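Long-range contacts in dermonecrotic toxin (Pasteurella multocida, PDB 2EBF), which acts as a dermonecrotic, osteolytic toxin and potent mitogen that induces bone resorption and is associated with severe atrophic rhinitis in pigs: residues F44-L48 / R91-M95; A61-P67 / S112-F118; I363-N368 / T391-L397. One frame throughout, in Å; residues are numbered along the deposited sequence.

Interaction 1. Residues F44-L48 / R91-M95; sequences FRIGL and RQGLM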
loop_
_atom_site.group_PDB
_atom_site.type_symbol
_atom_site.label_atom_id
_atom_site.label_comp_id
_atom_site.label_asym_id
_atom_site.label_seq_id
_atom_site.Cartn_x
_atom_site.Cartn_y
_atom_site.Cartn_z
ATOM N N PHE A 44 9.667 3.838 -19.893
ATOM C CA PHE A 44 8.419 4.200 -19.205
ATOM C C PHE A 44 8.043 5.660 -19.368
ATOM O O PHE A 44 7.415 6.249 -18.491
ATOM C CB PHE A 44 8.499 3.826 -17.715
ATOM C CG PHE A 44 8.793 2.364 -17.484
ATOM C CD1 PHE A 44 9.670 1.961 -16.478
ATOM C CD2 PHE A 44 8.220 1.402 -18.296
ATOM C CE1 PHE A 44 9.955 0.602 -16.273
ATOM C CE2 PHE A 44 8.511 0.030 -18.118
ATOM C CZ PHE A 44 9.375 -0.363 -17.091
ATOM N N ARG A 45 8.404 6.243 -20.499
ATOM C CA ARG A 45 8.211 7.683 -20.666
ATOM C C ARG A 45 6.775 8.058 -21.086
ATOM O O ARG A 45 6.435 9.238 -21.168
ATOM C CB ARG A 45 9.254 8.253 -21.626
ATOM C CG ARG A 45 9.203 7.684 -23.007
ATOM C CD ARG A 45 10.283 8.306 -23.877
ATOM N NE ARG A 45 10.161 7.830 -25.249
ATOM C CZ ARG A 45 10.635 6.668 -25.688
ATOM N NH1 ARG A 45 11.287 5.839 -24.866
ATOM N NH2 ARG A 45 10.461 6.334 -26.958
ATOM N N ILE A 46 5.934 7.051 -21.319
ATOM C CA ILE A 46 4.500 7.279 -21.637
ATOM C C ILE A 46 4.363 8.258 -22.812
ATOM O O ILE A 46 3.651 9.274 -22.744
ATOM C CB ILE A 46 3.672 7.718 -20.386
ATOM C CG1 ILE A 46 3.891 6.747 -19.219
ATOM C CG2 ILE A 46 2.185 7.747 -20.682
ATOM C CD1 ILE A 46 4.766 7.309 -18.178
ATOM N N GLY A 47 5.094 7.953 -23.881
ATOM C CA GLY A 47 5.150 8.810 -25.058
ATOM C C GLY A 47 3.822 8.819 -25.785
ATOM O O GLY A 47 3.134 7.788 -25.849
ATOM N N LEU A 48 3.461 9.984 -26.330
ATOM C CA LEU A 48 2.176 10.155 -27.021
ATOM C C LEU A 48 2.272 10.221 -28.545
ATOM O O LEU A 48 1.315 10.613 -29.203
ATOM C CB LEU A 48 1.449 11.385 -26.485
ATOM C CG LEU A 48 1.058 11.320 -25.001
ATOM C CD1 LEU A 48 0.496 12.638 -24.555
ATOM C CD2 LEU A 48 0.064 10.170 -24.744
ATOM N N ARG A 91 -0.502 11.785 -16.564
ATOM C CA ARG A 91 -0.735 11.418 -17.963
ATOM C C ARG A 91 -1.273 9.986 -18.093
ATOM O O ARG A 91 -2.302 9.761 -18.746
ATOM C CB ARG A 91 0.540 11.567 -18.805
ATOM C CG ARG A 91 0.286 11.405 -20.296
ATOM C CD ARG A 91 1.568 11.432 -21.103
ATOM N NE ARG A 91 2.152 12.773 -21.149
ATOM C CZ ARG A 91 3.324 13.048 -21.714
ATOM N NH1 ARG A 91 4.038 12.081 -22.283
ATOM N NH2 ARG A 91 3.793 14.285 -21.696
ATOM N N GLN A 92 -0.597 9.015 -17.482
ATOM C CA GLN A 92 -1.081 7.626 -17.597
ATOM C C GLN A 92 -2.422 7.458 -16.878
ATOM O O GLN A 92 -3.267 6.689 -17.326
ATOM C CB GLN A 92 -0.038 6.578 -17.184
ATOM C CG GLN A 92 0.403 6.542 -15.708
ATOM C CD GLN A 92 -0.282 5.458 -14.867
ATOM O OE1 GLN A 92 0.252 5.026 -13.835
ATOM N NE2 GLN A 92 -1.469 5.049 -15.272
ATOM N N GLY A 93 -2.620 8.195 -15.786
ATOM C CA GLY A 93 -3.914 8.192 -15.074
ATOM C C GLY A 93 -5.053 8.649 -15.962
ATOM O O GLY A 93 -6.093 8.006 -16.016
ATOM N N LEU A 94 -4.854 9.778 -16.640
ATOM C CA LEU A 94 -5.820 10.304 -17.606
ATOM C C LEU A 94 -6.090 9.356 -18.775
ATOM O O LEU A 94 -7.230 9.237 -19.244
ATOM C CB LEU A 94 -5.338 11.652 -18.140
ATOM C CG LEU A 94 -5.364 12.799 -17.127
ATOM C CD1 LEU A 94 -4.482 13.951 -17.609
ATOM C CD2 LEU A 94 -6.795 13.279 -16.844
ATOM N N MET A 95 -5.034 8.711 -19.257
ATOM C CA MET A 95 -5.171 7.704 -20.320
ATOM C C MET A 95 -6.072 6.551 -19.918
ATOM O O MET A 95 -6.957 6.164 -20.678
ATOM C CB MET A 95 -3.801 7.208 -20.758
ATOM C CG MET A 95 -3.077 8.261 -21.567
ATOM S SD MET A 95 -1.311 8.016 -21.686
ATOM C CE MET A 95 -1.225 6.728 -22.938
HETATM O O HOH W 1 7.378 11.457 -22.122
#

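Interaction 2. Residues A61-P67 / S112-F118; sequences ASVIGKP and SERLNAF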
loop_
_atom_site.group_PDB
_atom_site.type_symbol
_atom_site.label_atom_id
_atom_site.label_comp_id
_atom_site.label_asym_id
_atom_site.label_seq_id
_atom_site.Cartn_x
_atom_site.Cartn_y
_atom_site.Cartn_z
ATOM N N ALA A 61 -13.870 10.708 -36.183
ATOM C CA ALA A 61 -15.107 10.366 -35.485
ATOM C C ALA A 61 -16.289 11.250 -35.882
ATOM O O ALA A 61 -17.341 11.209 -35.237
ATOM C CB ALA A 61 -14.895 10.418 -33.988
ATOM N N SER A 62 -16.118 12.052 -36.928
ATOM C CA SER A 62 -17.193 12.933 -37.375
ATOM C C SER A 62 -18.323 12.145 -38.033
ATOM O O SER A 62 -18.085 11.169 -38.754
ATOM C CB SER A 62 -16.674 14.023 -38.316
ATOM O OG SER A 62 -16.427 13.509 -39.605
ATOM N N VAL A 63 -19.551 12.574 -37.753
ATOM C CA VAL A 63 -20.749 12.025 -38.381
ATOM C C VAL A 63 -21.539 13.190 -38.982
ATOM O O VAL A 63 -21.909 14.133 -38.272
ATOM C CB VAL A 63 -21.628 11.261 -37.362
ATOM C CG1 VAL A 63 -22.796 10.569 -38.066
ATOM C CG2 VAL A 63 -20.795 10.254 -36.569
ATOM N N ILE A 64 -21.793 13.112 -40.288
ATOM C CA ILE A 64 -22.333 14.237 -41.079
ATOM C C ILE A 64 -23.496 15.017 -40.436
ATOM O O ILE A 64 -23.427 16.244 -40.316
ATOM C CB ILE A 64 -22.671 13.803 -42.541
ATOM C CG1 ILE A 64 -21.378 13.564 -43.335
ATOM C CG2 ILE A 64 -23.537 14.854 -43.247
ATOM C CD1 ILE A 64 -21.562 12.826 -44.665
ATOM N N GLY A 65 -24.546 14.318 -40.018
ATOM C CA GLY A 65 -25.732 14.990 -39.486
ATOM C C GLY A 65 -25.796 15.071 -37.972
ATOM O O GLY A 65 -26.699 15.700 -37.417
ATOM N N LYS A 66 -24.825 14.444 -37.307
ATOM C CA LYS A 66 -24.830 14.289 -35.855
ATOM C C LYS A 66 -23.994 15.371 -35.157
ATOM O O LYS A 66 -22.783 15.465 -35.389
ATOM C CB LYS A 66 -24.304 12.897 -35.492
ATOM C CG LYS A 66 -24.658 12.408 -34.099
ATOM C CD LYS A 66 -24.092 11.013 -33.861
ATOM C CE LYS A 66 -24.495 10.471 -32.491
ATOM N NZ LYS A 66 -23.824 9.170 -32.189
ATOM N N PRO A 67 -24.637 16.196 -34.307
ATOM C CA PRO A 67 -23.875 17.146 -33.493
ATOM C C PRO A 67 -23.105 16.442 -32.369
ATOM O O PRO A 67 -23.417 15.298 -32.019
ATOM C CB PRO A 67 -24.954 18.066 -32.916
ATOM C CG PRO A 67 -26.196 17.243 -32.910
ATOM C CD PRO A 67 -26.091 16.303 -34.076
ATOM N N SER A 112 -23.147 3.222 -32.562
ATOM C CA SER A 112 -22.606 4.524 -32.898
ATOM C C SER A 112 -21.602 4.387 -34.026
ATOM O O SER A 112 -20.736 3.508 -34.012
ATOM C CB SER A 112 -21.965 5.209 -31.693
ATOM O OG SER A 112 -21.369 6.433 -32.090
ATOM N N GLU A 113 -21.747 5.260 -35.013
ATOM C CA GLU A 113 -20.831 5.316 -36.139
ATOM C C GLU A 113 -19.473 5.938 -35.754
ATOM O O GLU A 113 -18.551 5.968 -36.566
ATOM C CB GLU A 113 -21.493 6.026 -37.331
ATOM C CG GLU A 113 -22.240 7.330 -36.999
ATOM C CD GLU A 113 -23.662 7.155 -36.424
ATOM O OE1 GLU A 113 -24.647 7.271 -37.203
ATOM O OE2 GLU A 113 -23.799 6.939 -35.194
ATOM N N ARG A 114 -19.353 6.412 -34.511
ATOM C CA ARG A 114 -18.077 6.922 -33.980
ATOM C C ARG A 114 -17.192 5.810 -33.423
ATOM O O ARG A 114 -16.028 6.042 -33.095
ATOM C CB ARG A 114 -18.315 7.935 -32.864
ATOM C CG ARG A 114 -19.165 9.127 -33.237
ATOM C CD ARG A 114 -18.969 10.206 -32.196
ATOM N NE ARG A 114 -20.082 11.143 -32.098
ATOM C CZ ARG A 114 -20.326 12.140 -32.951
ATOM N NH1 ARG A 114 -19.551 12.340 -34.013
ATOM N NH2 ARG A 114 -21.363 12.940 -32.742
ATOM N N LEU A 115 -17.746 4.607 -33.306
ATOM C CA LEU A 115 -17.052 3.503 -32.642
ATOM C C LEU A 115 -15.757 3.020 -33.291
ATOM O O LEU A 115 -14.827 2.644 -32.582
ATOM C CB LEU A 115 -17.999 2.325 -32.385
ATOM C CG LEU A 115 -18.755 2.417 -31.060
ATOM C CD1 LEU A 115 -19.686 1.218 -30.893
ATOM C CD2 LEU A 115 -17.783 2.510 -29.890
ATOM N N ASN A 116 -15.681 3.019 -34.619
ATOM C CA ASN A 116 -14.421 2.677 -35.288
ATOM C C ASN A 116 -13.261 3.556 -34.802
ATOM O O ASN A 116 -12.184 3.048 -34.469
ATOM C CB ASN A 116 -14.548 2.771 -36.818
ATOM C CG ASN A 116 -15.185 1.539 -37.438
ATOM O OD1 ASN A 116 -15.573 0.597 -36.741
ATOM N ND2 ASN A 116 -15.295 1.542 -38.763
ATOM N N ALA A 117 -13.495 4.868 -34.762
ATOM C CA ALA A 117 -12.492 5.837 -34.297
ATOM C C ALA A 117 -12.153 5.631 -32.816
ATOM O O ALA A 117 -10.983 5.664 -32.436
ATOM C CB ALA A 117 -12.985 7.269 -34.531
ATOM N N PHE A 118 -13.176 5.415 -31.991
ATOM C CA PHE A 118 -12.986 5.289 -30.541
ATOM C C PHE A 118 -12.210 4.019 -30.189
ATOM O O PHE A 118 -11.332 4.031 -29.319
ATOM C CB PHE A 118 -14.331 5.335 -29.803
ATOM C CG PHE A 118 -14.966 6.714 -29.750
ATOM C CD1 PHE A 118 -16.142 6.921 -29.037
ATOM C CD2 PHE A 118 -14.383 7.806 -30.399
ATOM C CE1 PHE A 118 -16.743 8.188 -28.982
ATOM C CE2 PHE A 118 -14.975 9.074 -30.341
ATOM C CZ PHE A 118 -16.158 9.261 -29.632
HETATM O O HOH W 2 -20.150 14.460 -35.766
#

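Interaction 3. Residues I363-N368 / T391-L397; sequences IEKCMN and TFIDNGL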
loop_
_atom_site.group_PDB
_atom_site.type_symbol
_atom_site.label_atom_id
_atom_site.label_comp_id
_atom_site.label_asym_id
_atom_site.label_seq_id
_atom_site.Cartn_x
_atom_site.Cartn_y
_atom_site.Cartn_z
ATOM N N ILE A 363 0.735 -10.382 36.326
ATOM C CA ILE A 363 0.348 -8.988 36.118
ATOM C C ILE A 363 1.541 -8.053 36.293
ATOM O O ILE A 363 1.704 -7.092 35.519
ATOM C CB ILE A 363 -0.798 -8.553 37.064
ATOM C CG1 ILE A 363 -2.048 -9.411 36.814
ATOM C CG2 ILE A 363 -1.078 -7.051 36.904
ATOM C CD1 ILE A 363 -3.169 -9.229 37.858
ATOM N N GLU A 364 2.358 -8.336 37.311
ATOM C CA GLU A 364 3.593 -7.592 37.564
ATOM C C GLU A 364 4.570 -7.701 36.404
ATOM O O GLU A 364 5.159 -6.702 36.002
ATOM C CB GLU A 364 4.269 -8.064 38.854
ATOM C CG GLU A 364 3.603 -7.535 40.112
ATOM C CD GLU A 364 3.936 -8.343 41.365
ATOM O OE1 GLU A 364 4.859 -9.190 41.327
ATOM O OE2 GLU A 364 3.261 -8.128 42.396
ATOM N N LYS A 365 4.733 -8.912 35.875
ATOM C CA LYS A 365 5.629 -9.144 34.744
ATOM C C LYS A 365 5.132 -8.460 33.474
ATOM O O LYS A 365 5.930 -7.871 32.754
ATOM C CB LYS A 365 5.861 -10.638 34.506
ATOM C CG LYS A 365 7.094 -10.937 33.627
ATOM C CD LYS A 365 7.703 -12.279 33.991
ATOM C CE LYS A 365 9.123 -12.422 33.459
ATOM N NZ LYS A 365 10.149 -11.787 34.357
ATOM N N CYS A 366 3.825 -8.530 33.204
ATOM C CA CYS A 366 3.242 -7.881 32.013
ATOM C C CYS A 366 3.384 -6.360 32.073
ATOM O O CYS A 366 3.759 -5.713 31.080
ATOM C CB CYS A 366 1.761 -8.265 31.834
ATOM S SG CYS A 366 1.497 -9.993 31.308
ATOM N N MET A 367 3.086 -5.798 33.236
ATOM C CA MET A 367 3.146 -4.356 33.415
ATOM C C MET A 367 4.587 -3.843 33.508
ATOM O O MET A 367 4.959 -2.911 32.791
ATOM C CB MET A 367 2.297 -3.905 34.618
ATOM C CG MET A 367 0.766 -3.985 34.399
ATOM S SD MET A 367 0.096 -3.036 32.993
ATOM C CE MET A 367 0.124 -4.262 31.681
ATOM N N ASN A 368 5.403 -4.468 34.352
ATOM C CA ASN A 368 6.729 -3.924 34.665
ATOM C C ASN A 368 7.855 -4.335 33.717
ATOM O O ASN A 368 8.783 -3.554 33.493
ATOM C CB ASN A 368 7.112 -4.228 36.117
ATOM C CG ASN A 368 6.106 -3.676 37.115
ATOM O OD1 ASN A 368 5.843 -4.291 38.152
ATOM N ND2 ASN A 368 5.548 -2.512 36.817
ATOM N N THR A 391 -4.823 -4.333 40.511
ATOM C CA THR A 391 -3.466 -4.841 40.476
ATOM C C THR A 391 -2.740 -4.317 39.241
ATOM O O THR A 391 -1.558 -3.977 39.310
ATOM C CB THR A 391 -3.465 -6.391 40.542
ATOM O OG1 THR A 391 -4.244 -6.806 41.678
ATOM C CG2 THR A 391 -2.045 -6.939 40.676
ATOM N N PHE A 392 -3.445 -4.244 38.117
ATOM C CA PHE A 392 -2.876 -3.650 36.909
ATOM C C PHE A 392 -2.537 -2.176 37.148
ATOM O O PHE A 392 -1.454 -1.722 36.782
ATOM C CB PHE A 392 -3.829 -3.784 35.711
ATOM C CG PHE A 392 -3.816 -5.149 35.065
ATOM C CD1 PHE A 392 -2.927 -5.435 34.021
ATOM C CD2 PHE A 392 -4.707 -6.141 35.479
ATOM C CE1 PHE A 392 -2.908 -6.702 33.409
ATOM C CE2 PHE A 392 -4.702 -7.409 34.872
ATOM C CZ PHE A 392 -3.805 -7.685 33.837
ATOM N N ILE A 393 -3.469 -1.450 37.763
ATOM C CA ILE A 393 -3.320 -0.015 38.036
ATOM C C ILE A 393 -2.139 0.243 38.975
ATOM O O ILE A 393 -1.329 1.148 38.743
ATOM C CB ILE A 393 -4.635 0.574 38.614
ATOM C CG1 ILE A 393 -5.755 0.501 37.563
ATOM C CG2 ILE A 393 -4.454 2.015 39.100
ATOM C CD1 ILE A 393 -7.115 0.962 38.076
ATOM N N ASP A 394 -2.042 -0.566 40.025
ATOM C CA ASP A 394 -0.948 -0.470 40.987
ATOM C C ASP A 394 0.434 -0.693 40.379
ATOM O O ASP A 394 1.436 -0.208 40.912
ATOM C CB ASP A 394 -1.168 -1.458 42.128
ATOM C CG ASP A 394 -2.270 -1.024 43.071
ATOM O OD1 ASP A 394 -2.791 0.107 42.931
ATOM O OD2 ASP A 394 -2.601 -1.818 43.977
ATOM N N ASN A 395 0.488 -1.438 39.278
ATOM C CA ASN A 395 1.744 -1.677 38.577
ATOM C C ASN A 395 1.940 -0.749 37.378
ATOM O O ASN A 395 2.778 -1.003 36.512
ATOM C CB ASN A 395 1.863 -3.153 38.186
ATOM C CG ASN A 395 2.103 -4.040 39.390
ATOM O OD1 ASN A 395 1.164 -4.604 39.969
ATOM N ND2 ASN A 395 3.354 -4.123 39.815
ATOM N N GLY A 396 1.154 0.324 37.336
ATOM C CA GLY A 396 1.368 1.395 36.369
ATOM C C GLY A 396 0.589 1.399 35.062
ATOM O O GLY A 396 0.904 2.195 34.175
ATOM N N LEU A 397 -0.441 0.558 34.933
ATOM C CA LEU A 397 -1.315 0.594 33.741
ATOM C C LEU A 397 -1.716 2.032 33.402
ATOM O O LEU A 397 -2.216 2.755 34.261
ATOM C CB LEU A 397 -2.588 -0.245 33.961
ATOM C CG LEU A 397 -3.624 -0.268 32.831
ATOM C CD1 LEU A 397 -3.165 -1.178 31.684
ATOM C CD2 LEU A 397 -4.995 -0.688 33.357
#

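Interaction 1. Residues F44-L48 / R91-M95
Arg91 lays its CD and guanidinium group across the loop at Ile46 and beneath one branch of Leu48, so that a charged side chain serves as both apolar filler and hydrogen-bond donor. The chain runs extended as far as CD and then bends about CG-CD (chi3 -71°), which swings the guanidinium toward the loop. There NH1 donates to Ile46 O at 2.9 Å, with an N-H...O angle of 157°. The oxygen lies in the guanidinium plane, yet the donor stands well above the plane of the carbonyl. One guanidinium face is overlaid near its rim by Leu48 CD1, 3.8 Å from Arg91 NE, while Ile46 CG2 approaches Arg91 CD at 3.8 Å. A turn down the helix, Met95 adds its sulfur, which touches two methyl groups: SD lies 3.6 Å from Ile46 CG2 and 4.0 Å from Leu48 CD2. The other terminal nitrogen of Arg91, NH2, is held by Ser85 O, so its two ends are gripped by carbonyls from two loops, which should restrict its rotation. A water bonded to Arg45 O adds a weak link to NH1. Helix 115-129, through Leu129, and helix 70-84, through Ile82, contribute to the same apolar cluster. A loop leading to the first helices is thereby clamped onto helix 88-108, a member of the helical bundle of the membrane localization domain.

Interaction 2. Residues A61-P67 / S112-F118
Arg114 reaches from the turn leading into helix 115-129 into the loop 61-67, most of its chain wrapping round Ala61 O, with other partners at CB and NH2. Its CB lies over one face of the Phe118 ring, toward the rim. The chain, extended from CG to NE, carries CG and CD past that carbonyl, with CG 3.4 Å from Ala61 O. The last torsion (chi4 -77°) then turns the guanidinium so that NH1 donates to Ala61 O at 2.8 Å (N-H...O 150°), the acceptor in the guanidinium plane. NH1 also donates to a water that accepts from Val63 N and donates to Lys66 O, tying it to the type I turn 63-66. The edge at NH2 faces Pro67 O with an angle too poor for a hydrogen bond. The stem of Lys66 covers one face, Lys66 CD lying 3.5 Å from Arg114 NH2. Fully extended, Lys66 carries NZ on to Glu113, whose OE2 forms a long salt bridge at 3.7 Å, and to a weak hydrogen bond with Gln109 OE1; the carboxylate probably moderates repulsion between NZ and Arg114 NE. Glu113 CG presses on Val63 CG2 at 3.3 Å, the side chains crossing at about a right angle. Ser112 OG accepts from Arg114 N, a capping bond at this turn, and is bonded to Tyr105 OH. Ala61 CB packs on Ala117 CB at 3.7 Å. Helices 54-60 (Leu57), 70-84 (Tyr72, Ile75) and 88-108 (Tyr105) pack against this junction of the loop between the first two helices with the turn that leads into helix 115-129.

Interaction 3. Residues I363-N368 / T391-L397
Helix 359-370 runs past the end of helix 389-394, with the CA atoms of Ile363 and Phe392 6.3 Å apart and those of Met367 and Asn395 6.0 Å apart. Ile363 sets its CG2 methyl squarely over the Phe392 ring in a CH-pi contact, 3.7 Å from the centroid and only 9° off the normal. Its other branch continues over the same face toward the rim, CD1 touching both CE2 and the Thr391 methyl. Met367 comes at the ring from another direction: its doubly bent chain brings SD to the edge, 5.4 Å from the centroid of Phe392, a Met-aromatic contact, and also within 4.0 Å of Leu397 CD1. On the outer side, Asn395 ND2 donates to Asn368 OD1 at 3.0 Å, through a bent N-H...O angle of 135°, with the two amide planes well inclined to each other. The CG of Glu364 lies against this amide, 3.4 Å from Asn395 ND2. The positive phi of Gly396 completes a Schellman motif, Leu397 N bonding to Phe392 O and Gly396 N to Ile393 O, which ends the helix and places Leu397 CD1 beside Met367 SD. Val499, on strand 498-502, touches Met367, Phe392 and Leu397 from the sheet. The chemistry is thus divided: dispersion and aromatic contacts anchor the buried side, whereas the more exposed side carries a bent amide-amide hydrogen bond, with the Asn395 carbonyl also bonded by Lys497.

In the fold
Interactions 1 and 2 lie in a helical region, interaction 3 in an alpha/beta domain. The first two alternate along the chain, in the order 44-48, 61-67, 91-95, 112-118, with centres 25 Å apart and no atoms touching; together they bind the loops flanking helix 54-60 to the successive helices 88-108 and 115-129 of the membrane localization domain. Interaction 3 follows later, in the C2 domain, on the opposite side of the chain's centre, about 58 Å from interaction 1 and 76 Å from interaction 2, centre to centre. Its helices flank strand 372-376 in sequence and pack on a mixed sheet. The contacts thus mark separate parts of the toxin's C-terminal region, each within its own domain.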